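ATP phosphoribosyltransferase regulatory subunit (Thermotoga maritima, PDB 1USY) is probably required for the first step of histidine biosynthesis and may let histidine feedback-regulate ATP phosphoribosyltransferase activity. Local coordinates at residues Lys19-Phe24 and Leu107-Ile112. Numbering follows the deposited sequence.
Sequences KGFSPF and LEVLEI
In the class II aminoacyl-tRNA synthetase-like fold of this subunit, the loop Lys-19 to Phe-21, which leads into strand 22-23, packs against helix 103-120. Lys-19 and Glu-108 make the polar part of the contact. Their side chains cross at a slant, and Lys-19 NZ forms a long salt bridge of 3.5 Å with Glu-108 OE1. The lysine chain bends at chi2 (-51°), which turns its outer carbons along the carboxylate. Lys-19 CB lies 3.6 Å from Glu-108 CD. The other carboxylate oxygen, OE2, has Lys-72 of strand 71-83 as its salt-bridge partner. Lys-72 NZ also donates to Lys-19 O, so one ammonium group links two acceptors, Lys-19 O and Glu-108 OE2, that lie 3.4 Å apart. Strand 22-23 runs parallel to 71-83 and is the outermost strand that this chain gives to the large mixed sheet, and the helix packs on the same sheet through Leu-95. A glutamine in place of Glu-108 would probably leave both lysines without their carboxylate charge partner. Beside this charged group the contact is apolar. Ile-112 CD1 touches both Lys-19 and Phe-21, 3.5 Å from Lys-19 CG and 3.7 Å from Phe-21 CE1. Phe-21 CZ meets Val-109 CG2 at 4.2 Å. Glu-108 CG lies at the edge of the Phe-21 ring, in its plane, 4.0 Å from Phe-21 CE1.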
loop_
_atom_site.group_PDB
_atom_site.type_symbol
_atom_site.label_atom_id
_atom_site.label_comp_id
_atom_site.label_asym_id
_atom_site.label_seq_id
_atom_site.Cartn_x
_atom_site.Cartn_y
_atom_site.Cartn_z
ATOM N N LYS B 19 31.227 26.114 -16.151
ATOM C CA LYS B 19 32.180 25.292 -15.479
ATOM C C LYS B 19 32.082 23.872 -16.038
ATOM O O LYS B 19 32.744 22.964 -15.557
ATOM C CB LYS B 19 31.916 25.334 -13.971
ATOM C CG LYS B 19 32.163 26.705 -13.311
ATOM C CD LYS B 19 33.537 27.294 -13.655
ATOM C CE LYS B 19 34.077 28.231 -12.547
ATOM N NZ LYS B 19 35.503 28.546 -12.855
ATOM N N GLY B 20 31.262 23.687 -17.071
ATOM C CA GLY B 20 31.131 22.386 -17.677
ATOM C C GLY B 20 30.237 21.416 -16.932
ATOM O O GLY B 20 30.334 20.222 -17.175
ATOM N N PHE B 21 29.361 21.891 -16.042
ATOM C CA PHE B 21 28.370 20.991 -15.471
ATOM C C PHE B 21 27.211 20.860 -16.440
ATOM O O PHE B 21 26.834 21.819 -17.113
ATOM C CB PHE B 21 27.852 21.464 -14.119
ATOM C CG PHE B 21 28.889 21.499 -13.062
ATOM C CD1 PHE B 21 29.844 22.525 -13.030
ATOM C CD2 PHE B 21 28.928 20.492 -12.103
ATOM C CE1 PHE B 21 30.816 22.538 -12.055
ATOM C CE2 PHE B 21 29.906 20.476 -11.137
ATOM C CZ PHE B 21 30.842 21.510 -11.099
ATOM N N SER B 22 26.633 19.674 -16.491
ATOM C CA SER B 22 25.601 19.396 -17.444
ATOM C C SER B 22 24.279 19.038 -16.691
ATOM O O SER B 22 24.326 18.555 -15.557
ATOM C CB SER B 22 26.136 18.329 -18.410
ATOM O OG SER B 22 25.255 17.265 -18.492
ATOM N N PRO B 23 23.111 19.286 -17.284
ATOM C CA PRO B 23 21.861 19.188 -16.531
ATOM C C PRO B 23 21.485 17.737 -16.231
ATOM O O PRO B 23 21.797 16.822 -16.984
ATOM C CB PRO B 23 20.835 19.882 -17.434
ATOM C CG PRO B 23 21.539 20.126 -18.777
ATOM C CD PRO B 23 22.886 19.587 -18.707
ATOM N N PHE B 24 20.895 17.509 -15.076
ATOM C CA PHE B 24 20.556 16.148 -14.673
ATOM C C PHE B 24 19.146 16.195 -14.111
ATOM O O PHE B 24 18.966 16.628 -12.991
ATOM C CB PHE B 24 21.559 15.652 -13.627
ATOM C CG PHE B 24 21.233 14.310 -13.071
ATOM C CD1 PHE B 24 21.664 13.165 -13.709
ATOM C CD2 PHE B 24 20.489 14.181 -11.904
ATOM C CE1 PHE B 24 21.351 11.889 -13.191
ATOM C CE2 PHE B 24 20.165 12.936 -11.382
ATOM C CZ PHE B 24 20.604 11.787 -12.020
ATOM N N LEU B 107 36.859 23.119 -4.974
ATOM C CA LEU B 107 36.783 24.589 -5.019
ATOM C C LEU B 107 35.833 25.169 -6.080
ATOM O O LEU B 107 35.113 26.115 -5.796
ATOM C CB LEU B 107 38.167 25.212 -5.124
ATOM C CG LEU B 107 39.152 24.726 -4.043
ATOM C CD1 LEU B 107 40.620 24.959 -4.464
ATOM C CD2 LEU B 107 38.846 25.360 -2.688
ATOM N N GLU B 108 35.810 24.571 -7.273
ATOM C CA GLU B 108 34.892 24.938 -8.342
ATOM C C GLU B 108 33.434 24.759 -7.906
ATOM O O GLU B 108 32.599 25.647 -8.135
ATOM C CB GLU B 108 35.208 24.133 -9.604
ATOM C CG GLU B 108 34.138 24.192 -10.682
ATOM C CD GLU B 108 34.705 24.059 -12.078
ATOM O OE1 GLU B 108 35.343 25.023 -12.561
ATOM O OE2 GLU B 108 34.505 23.001 -12.705
ATOM N N VAL B 109 33.126 23.632 -7.268
ATOM C CA VAL B 109 31.790 23.450 -6.682
ATOM C C VAL B 109 31.504 24.569 -5.690
ATOM O O VAL B 109 30.541 25.303 -5.849
ATOM C CB VAL B 109 31.608 22.077 -6.009
ATOM C CG1 VAL B 109 30.228 22.008 -5.282
ATOM C CG2 VAL B 109 31.780 20.946 -7.044
ATOM N N LEU B 110 32.377 24.735 -4.706
ATOM C CA LEU B 110 32.180 25.755 -3.684
ATOM C C LEU B 110 31.918 27.085 -4.326
ATOM O O LEU B 110 31.073 27.849 -3.870
ATOM C CB LEU B 110 33.430 25.905 -2.828
ATOM C CG LEU B 110 33.457 25.243 -1.455
ATOM C CD1 LEU B 110 34.664 25.765 -0.796
ATOM C CD2 LEU B 110 32.218 25.536 -0.656
ATOM N N GLU B 111 32.642 27.368 -5.393
ATOM C CA GLU B 111 32.640 28.705 -5.908
ATOM C C GLU B 111 31.268 29.013 -6.481
ATOM O O GLU B 111 30.712 30.073 -6.196
ATOM C CB GLU B 111 33.827 28.936 -6.850
ATOM C CG GLU B 111 33.504 29.239 -8.302
ATOM C CD GLU B 111 32.853 30.592 -8.474
ATOM O OE1 GLU B 111 33.401 31.577 -7.915
ATOM O OE2 GLU B 111 31.788 30.661 -9.146
ATOM N N ILE B 112 30.688 28.058 -7.207
ATOM C CA ILE B 112 29.316 28.196 -7.716
ATOM C C ILE B 112 28.234 28.256 -6.602
ATOM O O ILE B 112 27.385 29.136 -6.640
ATOM C CB ILE B 112 29.008 27.076 -8.727
ATOM C CG1 ILE B 112 29.979 27.129 -9.884
ATOM C CG2 ILE B 112 27.587 27.151 -9.246
ATOM C CD1 ILE B 112 29.959 25.870 -10.708
#